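Local structure of Cif-like 1 (Burkholderia cenocepacia, 7JQY) at residues A31-Y40 with D104-L112; M127-Q135 with R237-M248. The protein probably hydrolyses epoxides, as a Cif-like enzyme with the alpha/beta hydrolase fold. The protein carries 1 engineered substitution. All blocks are in the same frame, centred on the assembly; numbering follows the deposited sequence.

Contact 1: residues A31-Y40 with D104-L112; sequences AQLDDVRLHY and DIRALVHQL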
loop_
_atom_site.group_PDB
_atom_site.type_symbol
_atom_site.label_atom_id
_atom_site.label_comp_id
_atom_site.label_asym_id
_atom_site.label_seq_id
_atom_site.Cartn_x
_atom_site.Cartn_y
_atom_site.Cartn_z
ATOM N N ALA B 31 -8.715 28.450 22.542
ATOM C CA ALA B 31 -8.654 28.800 23.952
ATOM C C ALA B 31 -7.603 27.923 24.601
ATOM O O ALA B 31 -7.704 26.694 24.561
ATOM C CB ALA B 31 -10.008 28.623 24.636
ATOM N N GLN B 32 -6.583 28.544 25.162
ATOM C CA GLN B 32 -5.555 27.800 25.864
ATOM C C GLN B 32 -6.066 27.555 27.273
ATOM O O GLN B 32 -6.359 28.503 28.008
ATOM C CB GLN B 32 -4.222 28.553 25.866
ATOM C CG GLN B 32 -3.033 27.713 26.310
ATOM C CD GLN B 32 -2.737 26.581 25.345
ATOM O OE1 GLN B 32 -2.610 26.800 24.145
ATOM N NE2 GLN B 32 -2.654 25.358 25.865
ATOM N N LEU B 33 -6.212 26.292 27.634
ATOM C CA LEU B 33 -6.510 25.973 29.012
ATOM C C LEU B 33 -5.167 25.718 29.665
ATOM O O LEU B 33 -4.127 26.052 29.092
ATOM C CB LEU B 33 -7.480 24.799 29.096
ATOM C CG LEU B 33 -8.713 25.042 28.224
ATOM C CD1 LEU B 33 -9.780 23.972 28.439
ATOM C CD2 LEU B 33 -9.274 26.436 28.487
ATOM N N ASP B 34 -5.153 25.115 30.853
ATOM C CA ASP B 34 -3.892 25.111 31.591
ATOM C C ASP B 34 -2.824 24.321 30.870
ATOM O O ASP B 34 -1.640 24.668 30.959
ATOM C CB ASP B 34 -4.068 24.526 32.993
ATOM C CG ASP B 34 -4.575 25.527 33.972
ATOM O OD1 ASP B 34 -4.219 26.709 33.816
ATOM O OD2 ASP B 34 -5.332 25.133 34.876
ATOM N N ASP B 35 -3.219 23.318 30.107
ATOM C CA ASP B 35 -2.241 22.597 29.320
ATOM C C ASP B 35 -2.766 22.208 27.942
ATOM O O ASP B 35 -1.953 22.033 27.025
ATOM C CB ASP B 35 -1.763 21.386 30.138
ATOM C CG ASP B 35 -0.240 21.222 30.015
ATOM O OD1 ASP B 35 0.429 22.205 29.562
ATOM O OD2 ASP B 35 0.314 20.256 30.533
ATOM N N VAL B 36 -4.112 22.037 27.788
ATOM C CA VAL B 36 -4.796 21.598 26.566
ATOM C C VAL B 36 -5.358 22.824 25.843
ATOM O O VAL B 36 -5.917 23.725 26.482
ATOM C CB VAL B 36 -5.947 20.631 26.908
ATOM C CG1 VAL B 36 -6.808 20.325 25.685
ATOM C CG2 VAL B 36 -5.395 19.362 27.541
ATOM N N ARG B 37 -5.221 22.876 24.512
ATOM C CA ARG B 37 -5.845 23.930 23.705
ATOM C C ARG B 37 -7.113 23.418 23.024
ATOM O O ARG B 37 -7.096 22.354 22.394
ATOM C CB ARG B 37 -4.870 24.468 22.649
ATOM C CG ARG B 37 -5.431 25.603 21.764
ATOM C CD ARG B 37 -4.343 26.179 20.834
ATOM N NE ARG B 37 -4.089 25.266 19.725
ATOM C CZ ARG B 37 -3.280 25.503 18.696
ATOM N NH1 ARG B 37 -2.611 26.646 18.603
ATOM N NH2 ARG B 37 -3.144 24.579 17.750
ATOM N N LEU B 38 -8.207 24.172 23.161
ATOM C CA LEU B 38 -9.479 23.835 22.541
ATOM C C LEU B 38 -9.781 24.802 21.404
ATOM O O LEU B 38 -9.547 26.010 21.520
ATOM C CB LEU B 38 -10.638 23.866 23.547
ATOM C CG LEU B 38 -10.687 22.779 24.621
ATOM C CD1 LEU B 38 -12.090 22.697 25.211
ATOM C CD2 LEU B 38 -10.238 21.426 24.087
ATOM N N HIS B 39 -10.316 24.253 20.314
ATOM C CA HIS B 39 -10.757 25.003 19.149
ATOM C C HIS B 39 -12.270 25.180 19.189
ATOM O O HIS B 39 -13.003 24.275 19.600
ATOM C CB HIS B 39 -10.333 24.273 17.871
ATOM C CG HIS B 39 -10.919 24.836 16.616
ATOM N ND1 HIS B 39 -12.008 24.269 15.988
ATOM C CD2 HIS B 39 -10.549 25.891 15.852
ATOM C CE1 HIS B 39 -12.296 24.963 14.901
ATOM N NE2 HIS B 39 -11.424 25.952 14.795
ATOM N N TYR B 40 -12.741 26.351 18.775
ATOM C CA TYR B 40 -14.171 26.600 18.762
ATOM C C TYR B 40 -14.478 27.619 17.687
ATOM O O TYR B 40 -13.608 28.377 17.246
ATOM C CB TYR B 40 -14.706 27.086 20.122
ATOM C CG TYR B 40 -14.152 28.424 20.582
ATOM C CD1 TYR B 40 -12.863 28.523 21.098
ATOM C CD2 TYR B 40 -14.916 29.585 20.494
ATOM C CE1 TYR B 40 -12.346 29.745 21.519
ATOM C CE2 TYR B 40 -14.410 30.806 20.913
ATOM C CZ TYR B 40 -13.126 30.880 21.421
ATOM O OH TYR B 40 -12.620 32.091 21.833
ATOM N N ASP B 104 -13.285 21.226 31.082
ATOM C CA ASP B 104 -12.679 21.946 29.966
ATOM C C ASP B 104 -13.652 22.963 29.389
ATOM O O ASP B 104 -13.295 24.122 29.144
ATOM C CB ASP B 104 -12.246 20.969 28.875
ATOM C CG ASP B 104 -11.208 19.984 29.350
ATOM O OD1 ASP B 104 -11.192 18.852 28.814
ATOM O OD2 ASP B 104 -10.397 20.344 30.234
ATOM N N ILE B 105 -14.902 22.547 29.174
ATOM C CA ILE B 105 -15.875 23.457 28.584
ATOM C C ILE B 105 -16.133 24.628 29.516
ATOM O O ILE B 105 -16.289 25.775 29.073
ATOM C CB ILE B 105 -17.175 22.704 28.248
ATOM C CG1 ILE B 105 -16.855 21.513 27.349
ATOM C CG2 ILE B 105 -18.173 23.653 27.611
ATOM C CD1 ILE B 105 -16.031 21.906 26.124
ATOM N N ARG B 106 -16.152 24.368 30.821
ATOM C CA ARG B 106 -16.373 25.443 31.779
ATOM C C ARG B 106 -15.213 26.437 31.786
ATOM O O ARG B 106 -15.432 27.651 31.843
ATOM C CB ARG B 106 -16.601 24.860 33.170
ATOM C CG ARG B 106 -16.890 25.901 34.219
ATOM C CD ARG B 106 -17.349 25.243 35.490
ATOM N NE ARG B 106 -17.672 26.218 36.520
ATOM C CZ ARG B 106 -16.931 26.417 37.602
ATOM N NH1 ARG B 106 -15.776 25.775 37.740
ATOM N NH2 ARG B 106 -17.305 27.320 38.501
ATOM N N ALA B 107 -13.976 25.946 31.733
ATOM C CA ALA B 107 -12.829 26.853 31.741
ATOM C C ALA B 107 -12.835 27.771 30.526
ATOM O O ALA B 107 -12.515 28.958 30.638
ATOM C CB ALA B 107 -11.526 26.058 31.802
ATOM N N LEU B 108 -13.254 27.252 29.367
ATOM C CA LEU B 108 -13.313 28.064 28.156
ATOM C C LEU B 108 -14.428 29.101 28.236
ATOM O O LEU B 108 -14.255 30.239 27.790
ATOM C CB LEU B 108 -13.520 27.152 26.941
ATOM C CG LEU B 108 -13.762 27.738 25.543
ATOM C CD1 LEU B 108 -13.281 26.755 24.481
ATOM C CD2 LEU B 108 -15.219 28.103 25.291
ATOM N N VAL B 109 -15.578 28.728 28.800
ATOM C CA VAL B 109 -16.659 29.695 28.975
ATOM C C VAL B 109 -16.222 30.805 29.919
ATOM O O VAL B 109 -16.520 31.987 29.701
ATOM C CB VAL B 109 -17.929 28.996 29.497
ATOM C CG1 VAL B 109 -18.962 30.036 29.909
ATOM C CG2 VAL B 109 -18.495 28.037 28.453
ATOM N N HIS B 110 -15.519 30.440 30.992
ATOM C CA HIS B 110 -15.035 31.445 31.928
ATOM C C HIS B 110 -13.995 32.352 31.282
ATOM O O HIS B 110 -13.964 33.551 31.569
ATOM C CB HIS B 110 -14.495 30.757 33.180
ATOM C CG HIS B 110 -15.568 30.145 34.029
ATOM N ND1 HIS B 110 -15.450 29.998 35.395
ATOM C CD2 HIS B 110 -16.794 29.659 33.704
ATOM C CE1 HIS B 110 -16.550 29.440 35.873
ATOM N NE2 HIS B 110 -17.380 29.224 34.867
ATOM N N GLN B 111 -13.164 31.812 30.387
ATOM C CA GLN B 111 -12.189 32.653 29.700
ATOM C C GLN B 111 -12.860 33.637 28.756
ATOM O O GLN B 111 -12.298 34.705 28.494
ATOM C CB GLN B 111 -11.194 31.804 28.911
ATOM C CG GLN B 111 -10.105 31.165 29.726
ATOM C CD GLN B 111 -8.973 30.676 28.846
ATOM O OE1 GLN B 111 -8.941 30.970 27.648
ATOM N NE2 GLN B 111 -8.049 29.913 29.427
ATOM N N LEU B 112 -14.060 33.329 28.273
ATOM C CA LEU B 112 -14.773 34.245 27.399
ATOM C C LEU B 112 -15.593 35.255 28.176
ATOM O O LEU B 112 -16.329 36.039 27.567
ATOM C CB LEU B 112 -15.683 33.466 26.447
ATOM C CG LEU B 112 -14.936 32.628 25.413
ATOM C CD1 LEU B 112 -15.892 31.903 24.497
ATOM C CD2 LEU B 112 -14.008 33.527 24.616
HETATM O O HOH W 1 -6.993 31.304 25.552
#
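The amide of Q111 is tied to the backbone of Q32 at both of its ends. Its NE2 gives a hydrogen bond to Q32 O at 2.6 Å, with an N-H...O angle of 160°. The donor is tilted 24° from the carbonyl plane, while the acceptor lies close to the amide plane of Q111. The other end, Q111 OE1, takes a hydrogen bond from a water at 2.9 Å, and that water accepts from Q32 N. The two links together should fix how the amide is rotated.

The rest of the contact is largely apolar. With chi1 174°, L108 CG lies opposite the backbone N, and its CD1 reaches the hairpin. L108 CD1 lies over the two strands, 3.8 Å from A31 CB and from Y40 CD1. L38 CB meets the same methyl. L33 CD1 lies 3.6 Å from D104 O, and L33 CD2 rests on A107 CB. At the helix C terminus Y40 and L112 come from opposite directions, with L112 CD2 3.4 Å from Y40 OH. The D104 carboxylate turns elsewhere, to a salt bridge with R84, and its CB packs on L38 CD1.

A31 and L38 form a hydrogen-bonded antiparallel pair of a beta hairpin, and the helix packs on it. This is the N-terminal edge of an alpha/beta hydrolase fold: the first two antiparallel strands of the central sheet, covered by helix 98-111.

Contact 2: residues M127-Q135 with R237-M248; sequences MVAYAYAAQ and RFKAFMKHKLPM
Y130 and F238 make an edge-to-face aromatic pair. The edge of Y130 meets one face of F238, with centroids 5.3 Å apart and planes at 61°. Y130 CG is anti to the backbone N (chi1 168°), and this torsion places the ring between helix 127-135 and residues 237-248. The edge of F238 meets backbone instead: its CZ lies 3.3 Å from M127 O.

F241 is a knob in a hole formed by Y130, A131, A134 and Q135. A134 CB makes a CH-pi contact over one face of its ring, 4.0 Å from the centroid. R237 O lies over the opposite face, toward the rim, so the ring is sandwiched. Q135 CG and A131 CB approach it obliquely.

Helix 231-241 is the last before strand 250-255. The helices between strands 140-146 and 250-255 probably include the cap, as in related epoxide hydrolases. Here the chain returns to the sheet, packed against core helix 124-135.

Past the helix end the contacts are mainly apolar. L246 CD1 meets the edge of the Y130 ring, 3.6 Å from Y130 CD1. The other methyl of L246, CD2, lies against A133 CB. M248 CE touches A133 CB from farther along the chain, and M242 CG makes a close van der Waals contact with Y130 OH.

The polar links are few, and no direct hydrogen bond joins the segments. Y130 OH is 2.6 Å from a water that also hydrogen-bonds H244 O, bridging helix to loop. Within helix 124-135, Q135 NE2 bonds A131 O at 2.9 Å, from above the carbonyl plane. Q135 N reaches the same oxygen from the other face of that plane. This bond holds Q135 beside F241, with Q135 CG near F241 CZ.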
loop_
_atom_site.group_PDB
_atom_site.type_symbol
_atom_site.label_atom_id
_atom_site.label_comp_id
_atom_site.label_asym_id
_atom_site.label_seq_id
_atom_site.Cartn_x
_atom_site.Cartn_y
_atom_site.Cartn_z
ATOM N N MET B 127 -23.323 13.912 27.120
ATOM C CA MET B 127 -22.782 13.440 28.389
ATOM C C MET B 127 -21.951 14.526 29.059
ATOM O O MET B 127 -22.066 14.750 30.272
ATOM C CB MET B 127 -21.940 12.182 28.170
ATOM C CG MET B 127 -22.577 11.146 27.249
ATOM S SD MET B 127 -21.547 9.687 26.941
ATOM C CE MET B 127 -22.606 8.801 25.806
ATOM N N VAL B 128 -21.114 15.214 28.282
ATOM C CA VAL B 128 -20.393 16.372 28.798
ATOM C C VAL B 128 -21.369 17.446 29.266
ATOM O O VAL B 128 -21.221 18.015 30.354
ATOM C CB VAL B 128 -19.435 16.913 27.722
ATOM C CG1 VAL B 128 -18.540 18.006 28.300
ATOM C CG2 VAL B 128 -18.603 15.780 27.135
ATOM N N ALA B 129 -22.390 17.732 28.457
ATOM C CA ALA B 129 -23.344 18.772 28.828
ATOM C C ALA B 129 -24.077 18.418 30.117
ATOM O O ALA B 129 -24.308 19.286 30.966
ATOM C CB ALA B 129 -24.340 19.014 27.694
ATOM N N TYR B 130 -24.445 17.143 30.287
ATOM C CA TYR B 130 -25.102 16.740 31.526
ATOM C C TYR B 130 -24.158 16.871 32.713
ATOM O O TYR B 130 -24.539 17.399 33.765
ATOM C CB TYR B 130 -25.620 15.303 31.419
ATOM C CG TYR B 130 -26.049 14.758 32.764
ATOM C CD1 TYR B 130 -27.201 15.225 33.387
ATOM C CD2 TYR B 130 -25.288 13.801 33.426
ATOM C CE1 TYR B 130 -27.594 14.739 34.625
ATOM C CE2 TYR B 130 -25.667 13.316 34.660
ATOM C CZ TYR B 130 -26.820 13.789 35.256
ATOM O OH TYR B 130 -27.197 13.307 36.487
ATOM N N ALA B 131 -22.916 16.402 32.557
ATOM C CA ALA B 131 -21.929 16.520 33.629
ATOM C C ALA B 131 -21.642 17.974 33.963
ATOM O O ALA B 131 -21.346 18.296 35.116
ATOM C CB ALA B 131 -20.639 15.797 33.244
ATOM N N TYR B 132 -21.741 18.862 32.976
ATOM C CA TYR B 132 -21.623 20.290 33.249
ATOM C C TYR B 132 -22.751 20.751 34.162
ATOM O O TYR B 132 -22.509 21.392 35.192
ATOM C CB TYR B 132 -21.640 21.067 31.927
ATOM C CG TYR B 132 -21.095 22.491 31.967
ATOM C CD1 TYR B 132 -21.293 23.323 33.071
ATOM C CD2 TYR B 132 -20.399 23.008 30.880
ATOM C CE1 TYR B 132 -20.799 24.620 33.094
ATOM C CE2 TYR B 132 -19.905 24.300 30.894
ATOM C CZ TYR B 132 -20.106 25.099 32.000
ATOM O OH TYR B 132 -19.615 26.384 31.996
ATOM N N ALA B 133 -23.997 20.395 33.820
ATOM C CA ALA B 133 -25.136 20.817 34.626
ATOM C C ALA B 133 -25.131 20.159 35.998
ATOM O O ALA B 133 -25.555 20.777 36.979
ATOM C CB ALA B 133 -26.442 20.507 33.897
ATOM N N ALA B 134 -24.635 18.925 36.096
ATOM C CA ALA B 134 -24.638 18.245 37.387
ATOM C C ALA B 134 -23.614 18.857 38.333
ATOM O O ALA B 134 -23.864 18.963 39.540
ATOM C CB ALA B 134 -24.367 16.753 37.203
ATOM N N GLN B 135 -22.460 19.277 37.803
ATOM C CA GLN B 135 -21.393 19.814 38.644
ATOM C C GLN B 135 -21.573 21.294 38.969
ATOM O O GLN B 135 -21.153 21.737 40.043
ATOM C CB GLN B 135 -20.035 19.590 37.978
ATOM C CG GLN B 135 -19.468 18.202 38.209
ATOM C CD GLN B 135 -18.361 17.863 37.239
ATOM O OE1 GLN B 135 -17.282 17.410 37.636
ATOM N NE2 GLN B 135 -18.620 18.076 35.954
ATOM N N ARG B 237 -19.510 7.510 37.752
ATOM C CA ARG B 237 -19.610 8.920 38.108
ATOM C C ARG B 237 -21.020 9.453 37.879
ATOM O O ARG B 237 -21.553 10.192 38.718
ATOM C CB ARG B 237 -18.570 9.730 37.324
ATOM C CG ARG B 237 -18.507 11.181 37.729
ATOM C CD ARG B 237 -17.817 11.339 39.070
ATOM N NE ARG B 237 -17.734 12.738 39.467
ATOM C CZ ARG B 237 -16.661 13.500 39.272
ATOM N NH1 ARG B 237 -15.584 12.987 38.689
ATOM N NH2 ARG B 237 -16.662 14.768 39.663
ATOM N N PHE B 238 -21.663 9.043 36.781
ATOM C CA PHE B 238 -22.979 9.587 36.441
ATOM C C PHE B 238 -24.070 9.068 37.368
ATOM O O PHE B 238 -25.002 9.806 37.711
ATOM C CB PHE B 238 -23.331 9.248 34.991
ATOM C CG PHE B 238 -22.776 10.210 33.996
ATOM C CD1 PHE B 238 -21.572 10.861 34.237
ATOM C CD2 PHE B 238 -23.461 10.474 32.824
ATOM C CE1 PHE B 238 -21.060 11.752 33.323
ATOM C CE2 PHE B 238 -22.958 11.366 31.903
ATOM C CZ PHE B 238 -21.750 12.008 32.148
ATOM N N LYS B 239 -23.962 7.806 37.789
ATOM C CA LYS B 239 -24.930 7.239 38.726
ATOM C C LYS B 239 -24.963 8.047 40.015
ATOM O O LYS B 239 -26.022 8.220 40.633
ATOM C CB LYS B 239 -24.542 5.784 39.019
ATOM C CG LYS B 239 -24.707 4.827 37.845
ATOM C CD LYS B 239 -23.989 3.487 38.067
ATOM C CE LYS B 239 -24.778 2.233 37.741
ATOM N NZ LYS B 239 -23.804 1.222 37.200
ATOM N N ALA B 240 -23.795 8.517 40.448
ATOM C CA ALA B 240 -23.717 9.427 41.584
ATOM C C ALA B 240 -24.342 10.778 41.261
ATOM O O ALA B 240 -25.006 11.381 42.113
ATOM C CB ALA B 240 -22.260 9.593 42.025
ATOM N N PHE B 241 -24.149 11.270 40.036
ATOM C CA PHE B 241 -24.727 12.555 39.655
ATOM C C PHE B 241 -26.255 12.532 39.718
ATOM O O PHE B 241 -26.883 13.552 40.027
ATOM C CB PHE B 241 -24.290 12.935 38.233
ATOM C CG PHE B 241 -22.873 13.470 38.120
ATOM C CD1 PHE B 241 -22.214 14.021 39.218
ATOM C CD2 PHE B 241 -22.210 13.431 36.897
ATOM C CE1 PHE B 241 -20.920 14.518 39.092
ATOM C CE2 PHE B 241 -20.916 13.920 36.760
ATOM C CZ PHE B 241 -20.269 14.468 37.858
ATOM N N MET B 242 -26.872 11.384 39.463
ATOM C CA MET B 242 -28.327 11.316 39.348
ATOM C C MET B 242 -29.041 11.185 40.681
ATOM O O MET B 242 -30.241 10.905 40.708
ATOM C CB MET B 242 -28.723 10.141 38.461
ATOM C CG MET B 242 -28.796 10.469 36.996
ATOM S SD MET B 242 -29.150 8.969 36.084
ATOM C CE MET B 242 -27.767 7.979 36.616
ATOM N N LYS B 243 -28.371 11.436 41.783
ATOM C CA LYS B 243 -29.052 11.409 43.033
ATOM C C LYS B 243 -29.739 12.744 43.203
ATOM O O LYS B 243 -30.685 12.850 43.926
ATOM C CB LYS B 243 -28.086 11.266 44.193
ATOM C CG LYS B 243 -27.073 10.165 44.084
ATOM C CD LYS B 243 -27.738 8.841 43.897
ATOM C CE LYS B 243 -26.739 7.716 43.922
ATOM N NZ LYS B 243 -27.338 6.456 43.450
ATOM N N HIS B 244 -29.268 13.757 42.506
ATOM C CA HIS B 244 -29.727 15.129 42.608
ATOM C C HIS B 244 -30.213 15.463 41.208
ATOM O O HIS B 244 -29.407 15.665 40.298
ATOM C CB HIS B 244 -28.587 16.041 43.053
ATOM C CG HIS B 244 -27.964 15.653 44.361
ATOM N ND1 HIS B 244 -28.637 15.731 45.563
ATOM C CD2 HIS B 244 -26.716 15.215 44.660
ATOM C CE1 HIS B 244 -27.835 15.355 46.543
ATOM N NE2 HIS B 244 -26.663 15.037 46.022
ATOM N N LYS B 245 -31.520 15.477 41.024
ATOM C CA LYS B 245 -32.039 15.755 39.703
ATOM C C LYS B 245 -31.800 17.222 39.375
ATOM O O LYS B 245 -31.754 18.081 40.264
ATOM C CB LYS B 245 -33.515 15.377 39.632
ATOM C CG LYS B 245 -33.704 13.869 39.827
ATOM C CD LYS B 245 -34.769 13.274 38.925
ATOM C CE LYS B 245 -36.164 13.512 39.463
ATOM N NZ LYS B 245 -37.172 12.604 38.841
ATOM N N LEU B 246 -31.635 17.501 38.087
ATOM C CA LEU B 246 -31.259 18.840 37.669
ATOM C C LEU B 246 -32.428 19.799 37.878
ATOM O O LEU B 246 -33.583 19.437 37.632
ATOM C CB LEU B 246 -30.816 18.855 36.205
ATOM C CG LEU B 246 -29.592 18.004 35.850
ATOM C CD1 LEU B 246 -29.420 17.926 34.340
ATOM C CD2 LEU B 246 -28.333 18.538 36.517
ATOM N N PRO B 247 -32.160 21.021 38.346
ATOM C CA PRO B 247 -33.244 21.972 38.628
ATOM C C PRO B 247 -33.636 22.856 37.453
ATOM O O PRO B 247 -34.759 23.366 37.412
ATOM C CB PRO B 247 -32.663 22.814 39.767
ATOM C CG PRO B 247 -31.181 22.823 39.481
ATOM C CD PRO B 247 -30.847 21.514 38.808
ATOM N N MET B 248 -32.715 23.095 36.521
ATOM C CA MET B 248 -33.004 23.991 35.412
ATOM C C MET B 248 -33.897 23.301 34.384
ATOM O O MET B 248 -33.909 22.073 34.286
ATOM C CB MET B 248 -31.697 24.474 34.775
ATOM C CG MET B 248 -31.036 23.466 33.853
ATOM S SD MET B 248 -30.233 22.119 34.753
ATOM C CE MET B 248 -29.041 23.035 35.723
HETATM O O HOH W 2 -29.251 14.346 37.795
#

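In the fold
From the N terminus, contact 1 comes first. It closes a loop of 63 residues that holds strands 50-54 and 77-82, and ties the antiparallel hairpin at one edge of the sheet to helix 98-111. The chain then forms strand 117-122 and enters helix 124-135, where contact 2 opens. Contact 2 spans 101 residues, mostly helical, with strand 140-146 among them, and ends just before strand 250-255. The two loops follow in series; they neither nest nor cross. Their centres lie about 21 Å apart, yet helices 98-111 and 124-135 are neighbours. Y132 packs on I105, R106 and V109, and V128 on I105, joining the two contacts.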